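Local coordinates for protein cytochrome P450 (CYP102L1) (Mycobacterium phage Adler, PDB 6N6Q) that binds heme and probably acts as a monooxygenase, activating molecular oxygen at the heme iron to oxidise an organic substrate, at residues Q37-E42 / Q52-F57; A288-F293 / I431-I436; A295-V300 / A389-E394. All blocks are in the same frame, centred on the assembly; numbering follows the deposited sequence.

Interaction 1. Residues Q37-E42 / Q52-F57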
loop_
_atom_site.group_PDB
_atom_site.type_symbol
_atom_site.label_atom_id
_atom_site.label_comp_id
_atom_site.label_asym_id
_atom_site.label_seq_id
_atom_site.Cartn_x
_atom_site.Cartn_y
_atom_site.Cartn_z
ATOM N N GLN A 37 -6.388 -11.439 10.430
ATOM C CA GLN A 37 -7.113 -12.656 10.087
ATOM C C GLN A 37 -7.741 -13.303 11.317
ATOM O O GLN A 37 -8.784 -13.959 11.204
ATOM C CB GLN A 37 -6.183 -13.643 9.377
ATOM C CG GLN A 37 -5.657 -13.133 8.044
ATOM C CD GLN A 37 -4.518 -13.972 7.502
ATOM O OE1 GLN A 37 -4.629 -15.192 7.381
ATOM N NE2 GLN A 37 -3.411 -13.317 7.173
ATOM N N GLY A 38 -7.123 -13.129 12.491
ATOM C CA GLY A 38 -7.703 -13.646 13.720
ATOM C C GLY A 38 -8.881 -12.818 14.193
ATOM O O GLY A 38 -9.873 -13.358 14.693
ATOM N N LEU A 39 -8.798 -11.496 14.021
ATOM C CA LEU A 39 -9.913 -10.630 14.389
ATOM C C LEU A 39 -11.127 -10.878 13.508
ATOM O O LEU A 39 -12.264 -10.785 13.985
ATOM C CB LEU A 39 -9.490 -9.163 14.308
ATOM C CG LEU A 39 -8.403 -8.713 15.283
ATOM C CD1 LEU A 39 -7.984 -7.272 15.012
ATOM C CD2 LEU A 39 -8.878 -8.872 16.717
ATOM N N THR A 40 -10.910 -11.197 12.231
ATOM C CA THR A 40 -12.024 -11.480 11.332
ATOM C C THR A 40 -12.774 -12.733 11.767
ATOM O O THR A 40 -14.010 -12.746 11.809
ATOM C CB THR A 40 -11.514 -11.623 9.896
ATOM O OG1 THR A 40 -10.980 -10.371 9.450
ATOM C CG2 THR A 40 -12.639 -12.049 8.960
ATOM N N ARG A 41 -12.041 -13.802 12.096
ATOM C CA ARG A 41 -12.684 -15.002 12.620
ATOM C C ARG A 41 -13.363 -14.717 13.953
ATOM O O ARG A 41 -14.459 -15.223 14.224
ATOM C CB ARG A 41 -11.660 -16.128 12.768
ATOM C CG ARG A 41 -10.962 -16.507 11.474
ATOM C CD ARG A 41 -10.190 -17.810 11.618
ATOM N NE ARG A 41 -9.523 -18.190 10.374
ATOM C CZ ARG A 41 -10.121 -18.814 9.364
ATOM N NH1 ARG A 41 -11.407 -19.130 9.443
ATOM N NH2 ARG A 41 -9.434 -19.119 8.271
ATOM N N GLU A 42 -12.728 -13.900 14.796
ATOM C CA GLU A 42 -13.333 -13.509 16.063
ATOM C C GLU A 42 -14.586 -12.669 15.854
ATOM O O GLU A 42 -15.535 -12.766 16.641
ATOM C CB GLU A 42 -12.305 -12.750 16.908
ATOM C CG GLU A 42 -12.875 -11.952 18.074
ATOM C CD GLU A 42 -13.476 -12.825 19.154
ATOM O OE1 GLU A 42 -14.232 -12.297 19.997
ATOM O OE2 GLU A 42 -13.192 -14.039 19.163
ATOM N N GLN A 52 -10.830 -6.925 21.878
ATOM C CA GLN A 52 -9.894 -8.033 21.758
ATOM C C GLN A 52 -8.489 -7.563 22.109
ATOM O O GLN A 52 -8.065 -6.487 21.682
ATOM C CB GLN A 52 -9.908 -8.626 20.345
ATOM C CG GLN A 52 -9.068 -9.880 20.210
ATOM C CD GLN A 52 -9.520 -10.975 21.154
ATOM O OE1 GLN A 52 -10.716 -11.210 21.319
ATOM N NE2 GLN A 52 -8.564 -11.645 21.786
ATOM N N CYS A 53 -7.779 -8.381 22.884
ATOM C CA CYS A 53 -6.362 -8.169 23.166
ATOM C C CYS A 53 -5.551 -8.961 22.146
ATOM O O CYS A 53 -5.581 -10.195 22.146
ATOM C CB CYS A 53 -6.015 -8.604 24.588
ATOM S SG CYS A 53 -6.555 -7.482 25.897
ATOM N N ILE A 54 -4.828 -8.259 21.280
ATOM C CA ILE A 54 -4.026 -8.897 20.239
ATOM C C ILE A 54 -2.553 -8.954 20.622
ATOM O O ILE A 54 -1.909 -9.994 20.486
ATOM C CB ILE A 54 -4.230 -8.185 18.883
ATOM C CG1 ILE A 54 -4.198 -6.665 19.048
ATOM C CG2 ILE A 54 -5.534 -8.630 18.241
ATOM C CD1 ILE A 54 -4.335 -5.920 17.737
ATOM N N GLY A 55 -2.001 -7.845 21.105
ATOM C CA GLY A 55 -0.615 -7.827 21.527
ATOM C C GLY A 55 -0.388 -6.958 22.743
ATOM O O GLY A 55 -0.597 -7.391 23.880
ATOM N N ASP A 56 0.035 -5.720 22.511
ATOM C CA ASP A 56 0.312 -4.768 23.576
ATOM C C ASP A 56 -0.887 -3.899 23.919
ATOM O O ASP A 56 -0.744 -2.948 24.694
ATOM C CB ASP A 56 1.493 -3.879 23.185
ATOM C CG ASP A 56 1.293 -3.207 21.838
ATOM O OD1 ASP A 56 1.049 -1.981 21.808
ATOM O OD2 ASP A 56 1.367 -3.910 20.805
ATOM N N PHE A 57 -2.060 -4.195 23.366
ATOM C CA PHE A 57 -3.213 -3.339 23.595
ATOM C C PHE A 57 -4.492 -4.111 23.317
ATOM O O PHE A 57 -4.499 -5.106 22.588
ATOM C CB PHE A 57 -3.148 -2.073 22.729
ATOM C CG PHE A 57 -3.072 -2.344 21.252
ATOM C CD1 PHE A 57 -1.847 -2.527 20.631
ATOM C CD2 PHE A 57 -4.222 -2.395 20.482
ATOM C CE1 PHE A 57 -1.770 -2.771 19.271
ATOM C CE2 PHE A 57 -4.154 -2.636 19.121
ATOM C CZ PHE A 57 -2.925 -2.824 18.515
#
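The two flat groups that meet are the carboxylate of Glu42 and the side-chain amide of Gln52, their planes turned 57° apart. Gln52 OE1 lies 3.9 Å from Glu42 CD, an approach at van der Waals distance that is not a hydrogen bond. The amide nitrogen is turned back to its own strand, where Gln52 NE2 makes a weak bond of 3.3 Å to Cys53 O, while Glu42 OE1 is held by the side chain of His46. A third flat group, the Phe57 ring, stays within the turn and has Ile54 CG1 4.0 Å above one face, toward the rim, with Asp56 CG at its edge.

The apolar part is carried by one methyl. Leu39 has CG beside the backbone N (chi1 -65°) and an extended chi2, which sends CD2 across to the strand. There it meets Gln52 CG at 3.6 Å, and it also touches Ile54 CG2 at 3.7 Å, the two branched chains crossing at about a right angle. In Gln52 the bend at chi2 (59°) leaves CB and CG against Leu39 CD2 and turns the amide toward Glu42. Phe32 touches both Leu39 and Gln52, and Val61 of strand 58-62 also packs on Leu39.

Helix 35-43 thus packs on the end of edge strand 49-53 and the turn that follows it, where helix A precedes the first beta hairpin of the P450 fold. The attraction probably comes mainly from the Leu39 methyl; the amide oxygen beside the carboxylate would, if anything, be electrostatically unfavourable.

Interaction 2. Residues A288-F293 / I431-I436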
loop_
_atom_site.group_PDB
_atom_site.type_symbol
_atom_site.label_atom_id
_atom_site.label_comp_id
_atom_site.label_asym_id
_atom_site.label_seq_id
_atom_site.Cartn_x
_atom_site.Cartn_y
_atom_site.Cartn_z
ATOM N N ALA A 288 1.071 -8.828 -6.336
ATOM C CA ALA A 288 1.359 -10.236 -6.084
ATOM C C ALA A 288 0.076 -11.034 -5.874
ATOM O O ALA A 288 -0.027 -12.185 -6.318
ATOM C CB ALA A 288 2.286 -10.373 -4.876
ATOM N N PHE A 289 -0.912 -10.442 -5.200
ATOM C CA PHE A 289 -2.204 -11.107 -5.053
ATOM C C PHE A 289 -2.899 -11.262 -6.399
ATOM O O PHE A 289 -3.445 -12.329 -6.704
ATOM C CB PHE A 289 -3.096 -10.330 -4.082
ATOM C CG PHE A 289 -2.886 -10.684 -2.638
ATOM C CD1 PHE A 289 -3.202 -11.950 -2.168
ATOM C CD2 PHE A 289 -2.401 -9.745 -1.742
ATOM C CE1 PHE A 289 -3.019 -12.278 -0.836
ATOM C CE2 PHE A 289 -2.215 -10.065 -0.409
ATOM C CZ PHE A 289 -2.524 -11.334 0.044
ATOM N N ALA A 290 -2.893 -10.205 -7.216
ATOM C CA ALA A 290 -3.541 -10.279 -8.521
ATOM C C ALA A 290 -2.842 -11.271 -9.440
ATOM O O ALA A 290 -3.502 -11.930 -10.249
ATOM C CB ALA A 290 -3.587 -8.894 -9.166
ATOM N N LEU A 291 -1.518 -11.396 -9.332
ATOM C CA LEU A 291 -0.810 -12.399 -10.118
ATOM C C LEU A 291 -1.195 -13.809 -9.687
ATOM O O LEU A 291 -1.318 -14.708 -10.528
ATOM C CB LEU A 291 0.700 -12.194 -10.003
ATOM C CG LEU A 291 1.263 -11.022 -10.808
ATOM C CD1 LEU A 291 2.764 -10.894 -10.604
ATOM C CD2 LEU A 291 0.931 -11.194 -12.277
ATOM N N HIS A 292 -1.394 -14.020 -8.384
ATOM C CA HIS A 292 -1.812 -15.334 -7.906
ATOM C C HIS A 292 -3.191 -15.699 -8.439
ATOM O O HIS A 292 -3.399 -16.803 -8.954
ATOM C CB HIS A 292 -1.811 -15.369 -6.378
ATOM C CG HIS A 292 -2.578 -16.523 -5.810
ATOM N ND1 HIS A 292 -2.079 -17.808 -5.787
ATOM C CD2 HIS A 292 -3.815 -16.589 -5.266
ATOM C CE1 HIS A 292 -2.972 -18.613 -5.240
ATOM N NE2 HIS A 292 -4.035 -17.899 -4.916
ATOM N N PHE A 293 -4.151 -14.779 -8.322
ATOM C CA PHE A 293 -5.511 -15.083 -8.755
ATOM C C PHE A 293 -5.614 -15.179 -10.273
ATOM O O PHE A 293 -6.486 -15.888 -10.787
ATOM C CB PHE A 293 -6.478 -14.036 -8.203
ATOM C CG PHE A 293 -6.773 -14.200 -6.736
ATOM C CD1 PHE A 293 -7.128 -15.438 -6.223
ATOM C CD2 PHE A 293 -6.680 -13.123 -5.868
ATOM C CE1 PHE A 293 -7.397 -15.596 -4.874
ATOM C CE2 PHE A 293 -6.948 -13.275 -4.517
ATOM C CZ PHE A 293 -7.305 -14.513 -4.020
ATOM N N ILE A 431 -0.649 -0.949 -15.317
ATOM C CA ILE A 431 0.439 -1.054 -16.287
ATOM C C ILE A 431 1.300 -2.274 -15.992
ATOM O O ILE A 431 1.742 -2.977 -16.909
ATOM C CB ILE A 431 1.283 0.236 -16.300
ATOM C CG1 ILE A 431 0.399 1.462 -16.522
ATOM C CG2 ILE A 431 2.352 0.160 -17.377
ATOM C CD1 ILE A 431 1.179 2.747 -16.719
ATOM N N ALA A 432 1.554 -2.543 -14.709
ATOM C CA ALA A 432 2.375 -3.690 -14.339
ATOM C C ALA A 432 1.695 -4.998 -14.722
ATOM O O ALA A 432 2.325 -5.896 -15.293
ATOM C CB ALA A 432 2.675 -3.658 -12.840
ATOM N N LEU A 433 0.401 -5.123 -14.415
ATOM C CA LEU A 433 -0.318 -6.353 -14.733
ATOM C C LEU A 433 -0.540 -6.495 -16.233
ATOM O O LEU A 433 -0.447 -7.602 -16.776
ATOM C CB LEU A 433 -1.651 -6.389 -13.989
ATOM C CG LEU A 433 -1.573 -6.762 -12.510
ATOM C CD1 LEU A 433 -2.898 -6.500 -11.833
ATOM C CD2 LEU A 433 -1.177 -8.220 -12.359
ATOM N N ALA A 434 -0.841 -5.389 -16.918
ATOM C CA ALA A 434 -1.070 -5.452 -18.357
ATOM C C ALA A 434 0.179 -5.922 -19.091
ATOM O O ALA A 434 0.093 -6.733 -20.018
ATOM C CB ALA A 434 -1.521 -4.091 -18.884
ATOM N N ALA A 435 1.350 -5.430 -18.679
ATOM C CA ALA A 435 2.592 -5.841 -19.326
ATOM C C ALA A 435 2.889 -7.314 -19.074
ATOM O O ALA A 435 3.335 -8.027 -19.980
ATOM C CB ALA A 435 3.748 -4.968 -18.842
ATOM N N ILE A 436 2.646 -7.790 -17.853
ATOM C CA ILE A 436 2.939 -9.182 -17.525
ATOM C C ILE A 436 2.026 -10.121 -18.306
ATOM O O ILE A 436 2.484 -11.101 -18.905
ATOM C CB ILE A 436 2.828 -9.405 -16.005
ATOM C CG1 ILE A 436 3.951 -8.658 -15.280
ATOM C CG2 ILE A 436 2.865 -10.889 -15.673
ATOM C CD1 ILE A 436 3.817 -8.654 -13.776
#
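Leu291 and Leu433 form the tight part of this contact, their side chains sliding past one another in opposite directions. Leu291 CD2 and Leu433 CD2 come within 3.6 Å, and the second methyl of Leu433, CD1, reaches Ala290 CB at the same 3.6 Å. Leu433 therefore straddles two consecutive residues of the facing helix. The small alanine lets it in close, although the axes stay 10.9 Å apart.

Packing is looser toward Ile436. Its chain crosses that of Leu291 at about a right angle, Leu291 CD2 lying 3.9 Å from Ile436 CG2, and Leu291 CD1 is 4.0 Å from Ile436 CD1. With CG of Leu291 beside the backbone N (chi1 -75°) and chi2 extended, both methyls are carried toward the other helix, one serving the leucine and both meeting the isoleucine. None of the four residues faces solvent. The more open flank is that of His292, partly exposed and turned from helix 422-439 toward Tyr448, Leu450 and Leu463.

Other helices close the interface: Leu331 and Ile335 of helix 329-341 cover Leu433, while Ile137 and Trp140 of helix 119-145 cover Ile436. The two segments run in the same sense with their axes inclined by 33°; they belong to the long central helix of the P450 fold and to the helix that follows the heme-binding loop, both part of its conserved helical core. The side chain of Ala290 is about 10 Å from the heme. All touching groups are aliphatic carbon, and the contact is consistent with purely hydrophobic packing.

Interaction 3. Residues A295-V300 / A389-E394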
loop_
_atom_site.group_PDB
_atom_site.type_symbol
_atom_site.label_atom_id
_atom_site.label_comp_id
_atom_site.label_asym_id
_atom_site.label_seq_id
_atom_site.Cartn_x
_atom_site.Cartn_y
_atom_site.Cartn_z
ATOM N N ALA A 295 -3.078 -16.448 -12.068
ATOM C CA ALA A 295 -2.433 -17.725 -12.340
ATOM C C ALA A 295 -3.243 -18.919 -11.853
ATOM O O ALA A 295 -2.861 -20.059 -12.135
ATOM C CB ALA A 295 -1.043 -17.761 -11.698
ATOM N N THR A 296 -4.342 -18.688 -11.141
ATOM C CA THR A 296 -5.143 -19.752 -10.545
ATOM C C THR A 296 -6.514 -19.913 -11.182
ATOM O O THR A 296 -6.940 -21.042 -11.437
ATOM C CB THR A 296 -5.304 -19.498 -9.040
ATOM O OG1 THR A 296 -4.045 -19.707 -8.384
ATOM C CG2 THR A 296 -6.351 -20.424 -8.433
ATOM N N THR A 297 -7.216 -18.815 -11.458
ATOM C CA THR A 297 -8.526 -18.886 -12.089
ATOM C C THR A 297 -8.366 -18.661 -13.585
ATOM O O THR A 297 -8.083 -17.526 -14.003
ATOM C CB THR A 297 -9.472 -17.849 -11.488
ATOM O OG1 THR A 297 -9.203 -16.569 -12.067
ATOM C CG2 THR A 297 -9.267 -17.755 -9.983
ATOM N N PRO A 298 -8.544 -19.684 -14.427
ATOM C CA PRO A 298 -8.186 -19.529 -15.847
ATOM C C PRO A 298 -9.132 -18.636 -16.632
ATOM O O PRO A 298 -8.687 -17.977 -17.580
ATOM C CB PRO A 298 -8.212 -20.970 -16.370
ATOM C CG PRO A 298 -9.203 -21.656 -15.489
ATOM C CD PRO A 298 -9.046 -21.036 -14.124
ATOM N N ASP A 299 -10.420 -18.597 -16.281
ATOM C CA ASP A 299 -11.358 -17.784 -17.049
ATOM C C ASP A 299 -11.071 -16.298 -16.875
ATOM O O ASP A 299 -11.199 -15.520 -17.828
ATOM C CB ASP A 299 -12.796 -18.107 -16.640
ATOM C CG ASP A 299 -13.815 -17.617 -17.656
ATOM O OD1 ASP A 299 -13.404 -17.141 -18.736
ATOM O OD2 ASP A 299 -15.029 -17.709 -17.375
ATOM N N VAL A 300 -10.681 -15.886 -15.667
ATOM C CA VAL A 300 -10.314 -14.492 -15.437
ATOM C C VAL A 300 -9.048 -14.139 -16.208
ATOM O O VAL A 300 -8.966 -13.080 -16.843
ATOM C CB VAL A 300 -10.151 -14.227 -13.930
ATOM C CG1 VAL A 300 -9.608 -12.828 -13.683
ATOM C CG2 VAL A 300 -11.477 -14.432 -13.210
ATOM N N ALA A 389 -16.259 -15.197 -0.422
ATOM C CA ALA A 389 -14.927 -15.778 -0.340
ATOM C C ALA A 389 -14.356 -16.158 -1.700
ATOM O O ALA A 389 -13.224 -16.647 -1.765
ATOM C CB ALA A 389 -14.943 -17.009 0.572
ATOM N N GLU A 390 -15.104 -15.951 -2.780
ATOM C CA GLU A 390 -14.658 -16.307 -4.118
ATOM C C GLU A 390 -14.073 -15.091 -4.826
ATOM O O GLU A 390 -14.505 -13.956 -4.612
ATOM C CB GLU A 390 -15.812 -16.879 -4.943
ATOM C CG GLU A 390 -16.632 -17.939 -4.227
ATOM C CD GLU A 390 -17.668 -18.585 -5.129
ATOM O OE1 GLU A 390 -17.856 -19.817 -5.033
ATOM O OE2 GLU A 390 -18.289 -17.863 -5.940
ATOM N N PHE A 391 -13.080 -15.343 -5.677
ATOM C CA PHE A 391 -12.481 -14.300 -6.508
ATOM C C PHE A 391 -13.317 -14.181 -7.778
ATOM O O PHE A 391 -13.238 -15.029 -8.670
ATOM C CB PHE A 391 -11.024 -14.624 -6.822
ATOM C CG PHE A 391 -10.322 -13.558 -7.615
ATOM C CD1 PHE A 391 -9.789 -12.446 -6.985
ATOM C CD2 PHE A 391 -10.191 -13.668 -8.989
ATOM C CE1 PHE A 391 -9.142 -11.460 -7.710
ATOM C CE2 PHE A 391 -9.544 -12.687 -9.719
ATOM C CZ PHE A 391 -9.020 -11.581 -9.078
ATOM N N LYS A 392 -14.132 -13.131 -7.853
ATOM C CA LYS A 392 -15.010 -12.896 -8.999
ATOM C C LYS A 392 -14.912 -11.424 -9.381
ATOM O O LYS A 392 -15.567 -10.571 -8.759
ATOM C CB LYS A 392 -16.452 -13.288 -8.689
ATOM C CG LYS A 392 -16.613 -14.699 -8.144
ATOM C CD LYS A 392 -18.063 -15.019 -7.809
ATOM C CE LYS A 392 -18.900 -15.204 -9.063
ATOM N NZ LYS A 392 -20.249 -15.748 -8.745
ATOM N N PRO A 393 -14.104 -11.086 -10.389
ATOM C CA PRO A 393 -13.928 -9.668 -10.747
ATOM C C PRO A 393 -15.210 -8.977 -11.171
ATOM O O PRO A 393 -15.375 -7.783 -10.890
ATOM C CB PRO A 393 -12.913 -9.722 -11.899
ATOM C CG PRO A 393 -12.191 -11.017 -11.709
ATOM C CD PRO A 393 -13.211 -11.969 -11.158
ATOM N N GLU A 394 -16.127 -9.689 -11.835
ATOM C CA GLU A 394 -17.366 -9.069 -12.291
ATOM C C GLU A 394 -18.212 -8.550 -11.135
ATOM O O GLU A 394 -19.106 -7.723 -11.354
ATOM C CB GLU A 394 -18.178 -10.058 -13.131
ATOM C CG GLU A 394 -17.611 -10.327 -14.521
ATOM C CD GLU A 394 -16.637 -11.494 -14.555
ATOM O OE1 GLU A 394 -16.089 -11.854 -13.488
ATOM O OE2 GLU A 394 -16.427 -12.055 -15.653
#
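Both methyls of Val300 pack on Pro393, and CG1 also reaches the edge of the Phe391 ring. Val300 CG2 is 3.6 Å from Pro393 CD, and Val300 CG1 is 3.7 Å from Pro393 CG. The same CG1 lies near the plane of the aromatic ring, 4.0 Å from Phe391 CE2. This arrangement follows from a chi1 of 173°, which sets CG1 anti to the backbone N and CG2 beside it, and both methyls reach segment 389-394. Thr297 adds a more distant touch, CG2 to Phe391 CD2 at 4.3 Å, approaching the ring obliquely.

The next shell fixes these groups. Thr297 precedes helix 298-311, but its hydroxyl is not used to cap that helix: OG1 bonds back to the carbonyl oxygen of Phe293, leaving the methyl for the aromatic ring. Phe391 has its CG anti to the backbone N (chi1 -177°), which extends the ring away from its own backbone into a stack with Phe293. Val334 and Glu337 lie against it, while Tyr330 touches both Val300 and Pro393. The backbone N of Lys392 donates to Glu337 OE2, and Lys392, whose side chain starts off away from segment 295-300, forms a salt bridge with Asp387.

Pro393 and Glu394, with Arg395, begin the PERF-type motif of the meander region, as in other P450s, and Glu337 is the glutamate of the family's ExxR motif on helix 329-341. The contact thus lays this region, between helices 375-379 and 398-402, against the junction where helix 265-296 gives way to helix 298-311, with helix 329-341 alongside both.

In the fold
From the N terminus, interaction 1 comes first and closes a short loop, bringing strand 49-53 and the turn after it back to helix 35-43; it is complete long before the others begin. Interactions 2 and 3 both start near the end of helix 265-296. Residues 295-300 meet the meander at 389-394 before the chain reaches 431-436, so interaction 3 lies wholly within the longer loop of interaction 2, and the two touch through Phe293 and Phe391. Together they join helix 265-296, helix 422-439 and the meander. Interaction 1, whose centre is about 31 Å from that of interaction 2 and about 29 Å from that of interaction 3, belongs instead to the sheet-bearing side of the fold.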